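361aa long hypothetical D-aminopeptidase (PDB 2DRH) is of uncertain function but is probably an aminopeptidase of the S58 peptidase family. Local coordinates at residues A[239-251]-A[277-289]. Numbering follows the deposited sequence.
Sequences SIIMIIATDAPLT and SGDIAVAFSTANR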
ATOM      1  N   SER A 239      21.271   5.545  -2.347  1.00 20.06           N
ATOM      2  CA  SER A 239      20.671   4.487  -3.140  1.00 21.02           C
ATOM      3  C   SER A 239      21.192   3.112  -2.696  1.00 19.90           C
ATOM      4  O   SER A 239      22.373   2.962  -2.380  1.00 19.72           O
ATOM      5  CB  SER A 239      20.998   4.731  -4.612  1.00 23.32           C
ATOM      6  OG  SER A 239      20.575   3.663  -5.428  1.00 25.99           O
ATOM      7  N   ILE A 240      20.313   2.118  -2.653  1.00 19.86           N
ATOM      8  CA  ILE A 240      20.729   0.767  -2.266  1.00 19.21           C
ATOM      9  C   ILE A 240      19.658  -0.293  -2.502  1.00 18.79           C
ATOM     10  O   ILE A 240      18.475  -0.080  -2.242  1.00 20.33           O
ATOM     11  CB  ILE A 240      21.175   0.696  -0.775  1.00 19.44           C
ATOM     12  CG1 ILE A 240      21.467  -0.767  -0.393  1.00 17.04           C
ATOM     13  CG2 ILE A 240      20.102   1.297   0.130  1.00 18.02           C
ATOM     14  CD1 ILE A 240      21.948  -0.973   1.024  1.00 16.12           C
ATOM     15  N   ILE A 241      20.092  -1.439  -3.011  1.00 18.67           N
ATOM     16  CA  ILE A 241      19.183  -2.541  -3.275  1.00 18.71           C
ATOM     17  C   ILE A 241      19.584  -3.679  -2.359  1.00 18.14           C
ATOM     18  O   ILE A 241      20.761  -4.027  -2.272  1.00 18.34           O
ATOM     19  CB  ILE A 241      19.279  -3.025  -4.746  1.00 19.32           C
ATOM     20  CG1 ILE A 241      18.987  -1.859  -5.707  1.00 18.92           C
ATOM     21  CG2 ILE A 241      18.315  -4.189  -4.975  1.00 16.18           C
ATOM     22  CD1 ILE A 241      17.602  -1.224  -5.538  1.00 17.57           C
ATOM     23  N   MET A 242      18.610  -4.252  -1.667  1.00 18.34           N
ATOM     24  CA  MET A 242      18.887  -5.358  -0.761  1.00 20.54           C
ATOM     25  C   MET A 242      18.135  -6.584  -1.236  1.00 19.04           C
ATOM     26  O   MET A 242      16.915  -6.558  -1.377  1.00 21.32           O
ATOM     27  CB  MET A 242      18.474  -4.986   0.669  1.00 19.38           C
ATOM     28  CG  MET A 242      19.392  -3.947   1.297  1.00 19.03           C
ATOM     29  SD  MET A 242      18.562  -2.789   2.403  1.00 21.72           S
ATOM     30  CE  MET A 242      17.878  -1.664   1.174  1.00 21.26           C
ATOM     31  N   ILE A 243      18.872  -7.651  -1.510  1.00 18.65           N
ATOM     32  CA  ILE A 243      18.258  -8.888  -1.976  1.00 18.01           C
ATOM     33  C   ILE A 243      18.372  -9.921  -0.871  1.00 18.85           C
ATOM     34  O   ILE A 243      19.472 -10.284  -0.451  1.00 17.32           O
ATOM     35  CB  ILE A 243      18.955  -9.421  -3.247  1.00 17.60           C
ATOM     36  CG1 ILE A 243      18.928  -8.353  -4.343  1.00 16.36           C
ATOM     37  CG2 ILE A 243      18.261 -10.696  -3.734  1.00 15.68           C
ATOM     38  CD1 ILE A 243      17.531  -7.937  -4.765  1.00 17.94           C
ATOM     39  N   ILE A 244      17.226 -10.386  -0.395  1.00 19.14           N
ATOM     40  CA  ILE A 244      17.202 -11.367   0.675  1.00 21.15           C
ATOM     41  C   ILE A 244      16.737 -12.726   0.168  1.00 23.27           C
ATOM     42  O   ILE A 244      15.770 -12.827  -0.596  1.00 23.02           O
ATOM     43  CB  ILE A 244      16.253 -10.940   1.812  1.00 20.54           C
ATOM     44  CG1 ILE A 244      16.469  -9.464   2.163  1.00 19.57           C
ATOM     45  CG2 ILE A 244      16.477 -11.832   3.030  1.00 20.01           C
ATOM     46  CD1 ILE A 244      17.876  -9.119   2.559  1.00 21.20           C
ATOM     47  N   ALA A 245      17.437 -13.769   0.596  1.00 23.48           N
ATOM     48  CA  ALA A 245      17.084 -15.133   0.218  1.00 22.81           C
ATOM     49  C   ALA A 245      17.042 -15.983   1.482  1.00 21.88           C
ATOM     50  O   ALA A 245      17.807 -15.750   2.420  1.00 19.55           O
ATOM     51  CB  ALA A 245      18.111 -15.699  -0.759  1.00 22.63           C
ATOM     52  N   THR A 246      16.139 -16.960   1.504  1.00 22.74           N
ATOM     53  CA  THR A 246      16.010 -17.862   2.642  1.00 22.42           C
ATOM     54  C   THR A 246      15.430 -19.194   2.198  1.00 22.74           C
ATOM     55  O   THR A 246      14.735 -19.270   1.184  1.00 22.89           O
ATOM     56  CB  THR A 246      15.091 -17.285   3.746  1.00 23.80           C
ATOM     57  OG1 THR A 246      15.037 -18.202   4.849  1.00 22.84           O
ATOM     58  CG2 THR A 246      13.675 -17.068   3.219  1.00 22.95           C
ATOM     59  N   ASP A 247      15.730 -20.244   2.953  1.00 23.87           N
ATOM     60  CA  ASP A 247      15.213 -21.567   2.640  1.00 25.25           C
ATOM     61  C   ASP A 247      14.050 -21.890   3.582  1.00 25.90           C
ATOM     62  O   ASP A 247      13.559 -23.016   3.629  1.00 25.54           O
ATOM     63  CB  ASP A 247      16.330 -22.613   2.753  1.00 26.92           C
ATOM     64  CG  ASP A 247      16.915 -22.717   4.158  1.00 29.36           C
ATOM     65  OD1 ASP A 247      16.793 -21.757   4.945  1.00 27.92           O
ATOM     66  OD2 ASP A 247      17.520 -23.768   4.467  1.00 31.56           O
ATOM     67  N   ALA A 248      13.610 -20.884   4.331  1.00 24.16           N
ATOM     68  CA  ALA A 248      12.498 -21.059   5.251  1.00 23.89           C
ATOM     69  C   ALA A 248      11.186 -20.933   4.478  1.00 22.44           C
ATOM     70  O   ALA A 248      11.038 -20.046   3.638  1.00 24.92           O
ATOM     71  CB  ALA A 248      12.561 -20.004   6.358  1.00 22.52           C
ATOM     72  N   PRO A 249      10.224 -21.835   4.734  1.00 20.79           N
ATOM     73  CA  PRO A 249       8.936 -21.777   4.035  1.00 20.41           C
ATOM     74  C   PRO A 249       8.127 -20.564   4.498  1.00 19.19           C
ATOM     75  O   PRO A 249       7.821 -20.429   5.682  1.00 19.00           O
ATOM     76  CB  PRO A 249       8.279 -23.102   4.414  1.00 19.49           C
ATOM     77  CG  PRO A 249       8.805 -23.345   5.794  1.00 17.67           C
ATOM     78  CD  PRO A 249      10.276 -22.997   5.638  1.00 20.23           C
ATOM     79  N   LEU A 250       7.793 -19.687   3.557  1.00 20.61           N
ATOM     80  CA  LEU A 250       7.042 -18.462   3.861  1.00 19.90           C
ATOM     81  C   LEU A 250       6.160 -18.039   2.692  1.00 17.54           C
ATOM     82  O   LEU A 250       6.567 -18.126   1.537  1.00 20.14           O
ATOM     83  CB  LEU A 250       8.008 -17.326   4.173  1.00 17.62           C
ATOM     84  CG  LEU A 250       9.027 -17.481   5.302  1.00 19.00           C
ATOM     85  CD1 LEU A 250      10.136 -16.439   5.120  1.00 18.12           C
ATOM     86  CD2 LEU A 250       8.353 -17.329   6.650  1.00 17.30           C
ATOM     87  N   THR A 251       4.955 -17.574   2.999  1.00 18.28           N
ATOM     88  CA  THR A 251       4.026 -17.126   1.970  1.00 18.33           C
ATOM     89  C   THR A 251       4.465 -15.745   1.468  1.00 18.78           C
ATOM     90  O   THR A 251       5.391 -15.145   2.017  1.00 16.20           O
ATOM     91  CB  THR A 251       2.607 -17.014   2.531  1.00 21.82           C
ATOM     92  OG1 THR A 251       2.538 -15.910   3.449  1.00 23.56           O
ATOM     93  CG2 THR A 251       2.225 -18.314   3.273  1.00 21.85           C
ATOM     94  N   SER A 277      17.648   8.813  -2.318  1.00 19.20           N
ATOM     95  CA  SER A 277      18.196   7.471  -2.175  1.00 20.78           C
ATOM     96  C   SER A 277      17.182   6.368  -2.461  1.00 19.70           C
ATOM     97  O   SER A 277      16.207   6.191  -1.727  1.00 20.96           O
ATOM     98  CB  SER A 277      18.770   7.289  -0.773  1.00 20.75           C
ATOM     99  OG  SER A 277      19.532   6.103  -0.694  1.00 22.77           O
ATOM    100  N   GLY A 278      17.419   5.633  -3.537  1.00 17.40           N
ATOM    101  CA  GLY A 278      16.536   4.543  -3.893  1.00 18.42           C
ATOM    102  C   GLY A 278      16.832   3.313  -3.047  1.00 18.58           C
ATOM    103  O   GLY A 278      17.700   2.505  -3.381  1.00 15.50           O
ATOM    104  N   ASP A 279      16.108   3.185  -1.941  1.00 18.64           N
ATOM    105  CA  ASP A 279      16.281   2.061  -1.034  1.00 20.46           C
ATOM    106  C   ASP A 279      15.148   1.051  -1.204  1.00 20.75           C
ATOM    107  O   ASP A 279      13.979   1.344  -0.925  1.00 22.38           O
ATOM    108  CB  ASP A 279      16.337   2.572   0.399  1.00 19.06           C
ATOM    109  CG  ASP A 279      17.436   3.603   0.605  1.00 18.44           C
ATOM    110  OD1 ASP A 279      18.190   3.878  -0.356  1.00 17.49           O
ATOM    111  OD2 ASP A 279      17.552   4.136   1.730  1.00 18.39           O
ATOM    112  N   ILE A 280      15.504  -0.137  -1.684  1.00 19.48           N
ATOM    113  CA  ILE A 280      14.528  -1.189  -1.918  1.00 17.55           C
ATOM    114  C   ILE A 280      15.061  -2.572  -1.537  1.00 17.73           C
ATOM    115  O   ILE A 280      16.229  -2.895  -1.771  1.00 16.30           O
ATOM    116  CB  ILE A 280      14.116  -1.220  -3.394  1.00 18.17           C
ATOM    117  CG1 ILE A 280      13.437   0.102  -3.767  1.00 19.93           C
ATOM    118  CG2 ILE A 280      13.207  -2.418  -3.664  1.00 16.04           C
ATOM    119  CD1 ILE A 280      13.106   0.201  -5.224  1.00 16.31           C
ATOM    120  N   ALA A 281      14.183  -3.378  -0.954  1.00 17.88           N
ATOM    121  CA  ALA A 281      14.517  -4.728  -0.524  1.00 17.67           C
ATOM    122  C   ALA A 281      13.607  -5.740  -1.198  1.00 18.34           C
ATOM    123  O   ALA A 281      12.398  -5.536  -1.292  1.00 16.57           O
ATOM    124  CB  ALA A 281      14.369  -4.836   0.982  1.00 17.42           C
ATOM    125  N   VAL A 282      14.194  -6.828  -1.679  1.00 18.87           N
ATOM    126  CA  VAL A 282      13.427  -7.886  -2.317  1.00 18.84           C
ATOM    127  C   VAL A 282      13.760  -9.210  -1.622  1.00 20.09           C
ATOM    128  O   VAL A 282      14.919  -9.603  -1.540  1.00 19.17           O
ATOM    129  CB  VAL A 282      13.757  -7.986  -3.820  1.00 20.25           C
ATOM    130  CG1 VAL A 282      13.061  -9.190  -4.425  1.00 18.58           C
ATOM    131  CG2 VAL A 282      13.307  -6.707  -4.539  1.00 20.00           C
ATOM    132  N   ALA A 283      12.738  -9.886  -1.112  1.00 19.72           N
ATOM    133  CA  ALA A 283      12.940 -11.151  -0.417  1.00 19.50           C
ATOM    134  C   ALA A 283      12.200 -12.296  -1.089  1.00 20.93           C
ATOM    135  O   ALA A 283      11.082 -12.126  -1.577  1.00 20.88           O
ATOM    136  CB  ALA A 283      12.486 -11.023   1.022  1.00 17.89           C
ATOM    137  N   PHE A 284      12.834 -13.464  -1.114  1.00 21.47           N
ATOM    138  CA  PHE A 284      12.227 -14.643  -1.716  1.00 20.30           C
ATOM    139  C   PHE A 284      12.664 -15.909  -0.992  1.00 22.26           C
ATOM    140  O   PHE A 284      13.720 -15.940  -0.356  1.00 22.75           O
ATOM    141  CB  PHE A 284      12.586 -14.734  -3.204  1.00 20.68           C
ATOM    142  CG  PHE A 284      14.042 -15.037  -3.483  1.00 20.95           C
ATOM    143  CD1 PHE A 284      14.521 -16.350  -3.456  1.00 21.28           C
ATOM    144  CD2 PHE A 284      14.932 -14.012  -3.806  1.00 19.04           C
ATOM    145  CE1 PHE A 284      15.861 -16.634  -3.749  1.00 20.72           C
ATOM    146  CE2 PHE A 284      16.266 -14.283  -4.100  1.00 19.51           C
ATOM    147  CZ  PHE A 284      16.734 -15.600  -4.074  1.00 20.69           C
ATOM    148  N   SER A 285      11.837 -16.942  -1.080  1.00 22.27           N
ATOM    149  CA  SER A 285      12.135 -18.217  -0.446  1.00 23.84           C
ATOM    150  C   SER A 285      12.304 -19.291  -1.510  1.00 23.79           C
ATOM    151  O   SER A 285      11.665 -19.248  -2.553  1.00 24.27           O
ATOM    152  CB  SER A 285      11.007 -18.608   0.513  1.00 26.30           C
ATOM    153  OG  SER A 285      11.188 -19.927   1.012  1.00 28.14           O
ATOM    154  N   THR A 286      13.181 -20.250  -1.245  1.00 24.97           N
ATOM    155  CA  THR A 286      13.428 -21.342  -2.179  1.00 25.43           C
ATOM    156  C   THR A 286      12.643 -22.566  -1.730  1.00 26.56           C
ATOM    157  O   THR A 286      12.658 -23.599  -2.390  1.00 27.24           O
ATOM    158  CB  THR A 286      14.914 -21.728  -2.196  1.00 25.90           C
ATOM    159  OG1 THR A 286      15.321 -22.080  -0.865  1.00 26.76           O
ATOM    160  CG2 THR A 286      15.771 -20.571  -2.687  1.00 26.32           C
ATOM    161  N   ALA A 287      11.953 -22.439  -0.603  1.00 27.02           N
ATOM    162  CA  ALA A 287      11.188 -23.545  -0.035  1.00 27.37           C
ATOM    163  C   ALA A 287       9.963 -23.999  -0.831  1.00 28.65           C
ATOM    164  O   ALA A 287       9.637 -25.193  -0.840  1.00 29.30           O
ATOM    165  CB  ALA A 287      10.783 -23.200   1.391  1.00 25.87           C
ATOM    166  N   ASN A 288       9.280 -23.067  -1.494  1.00 27.33           N
ATOM    167  CA  ASN A 288       8.093 -23.414  -2.274  1.00 28.70           C
ATOM    168  C   ASN A 288       8.195 -23.015  -3.737  1.00 30.55           C
ATOM    169  O   ASN A 288       8.132 -21.827  -4.072  1.00 31.42           O
ATOM    170  CB  ASN A 288       6.842 -22.755  -1.681  1.00 27.83           C
ATOM    171  CG  ASN A 288       6.391 -23.404  -0.384  1.00 29.51           C
ATOM    172  OD1 ASN A 288       5.828 -24.502  -0.383  1.00 27.14           O
ATOM    173  ND2 ASN A 288       6.638 -22.725   0.732  1.00 30.55           N
ATOM    174  N   ARG A 289       8.343 -24.004  -4.612  1.00 30.36           N
ATOM    175  CA  ARG A 289       8.419 -23.718  -6.038  1.00 32.38           C
ATOM    176  C   ARG A 289       7.016 -23.757  -6.625  1.00 33.00           C
ATOM    177  O   ARG A 289       6.244 -24.678  -6.354  1.00 33.55           O
ATOM    178  CB  ARG A 289       9.325 -24.723  -6.756  1.00 33.00           C
ATOM    179  CG  ARG A 289      10.810 -24.516  -6.482  1.00 33.31           C
ATOM    180  CD  ARG A 289      11.672 -25.344  -7.429  1.00 34.69           C
ATOM    181  NE  ARG A 289      13.092 -25.267  -7.093  1.00 34.91           N
ATOM    182  CZ  ARG A 289      14.065 -25.824  -7.809  1.00 35.39           C
ATOM    183  NH1 ARG A 289      13.778 -26.504  -8.910  1.00 35.53           N
ATOM    184  NH2 ARG A 289      15.327 -25.708  -7.418  1.00 34.71           N
TER
HETATM  185  O   HOH W   1      17.717   2.670  -6.183  1.00 22.25           O
HETATM  186  O   HOH W   2       8.138 -20.161   0.507  1.00 25.03           O
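Ser285 OG works in two directions where the paired strands part: it donates to Ala248 O across the contact (2.6 Å) and accepts from Ala287 N two residues on, an ST turn. The Ser285 side chain is turned with OG opposite its backbone N (chi1 172°), which carries the hydroxyl toward the loop leaving strand 240-246 while its own chain turns the corner at Thr286 and Ala287. Thr246 makes a matching ST turn, its OG1 taking Ala248 N and also bonding Thr200 O. An alanine in place of Ser285 would probably leave Ala248 O and Ala287 N without their shared hydroxyl and the corner less firmly held. Beyond it, Ala287 CB rests 3.5 Å from Pro249 CA, and a water accepts from Leu250 N and Asn288 ND2, the latter also bonding Lys301 O. Upstream, strands 240-246 and 278-285 run parallel, from Ile240 N on Gly278 O (2.7 Å) to Thr286 N on Thr246 O; helix 252-268 makes the beta-alpha-beta crossover between them. On one face the Phe284 ring lies under Ala245, whose CA sits over the ring centre and whose CB is 3.6 Å from CZ; Ile243 CG2 meets the ring edge at CE2. Farther along, Ile243 CD1 lies alongside Val282 CB (3.9 Å), and Leu134 of strand 132-136 packs on Ile241 and Ile280. The other face carries Met242 against Ala281 and Ile244 against Ala283 (CB to CB 3.8 Å), with helices 252-268 and 309-328 packed on it. At the opposite end Ser277 OG donates to the syn side of Asp279 OD1 (2.6 Å). A largely apolar strand pair thus ends in polar groups: a carboxylate holding a serine hydroxyl at one end, and at the other Ser285, serving two backbone atoms where the regular bonding stops.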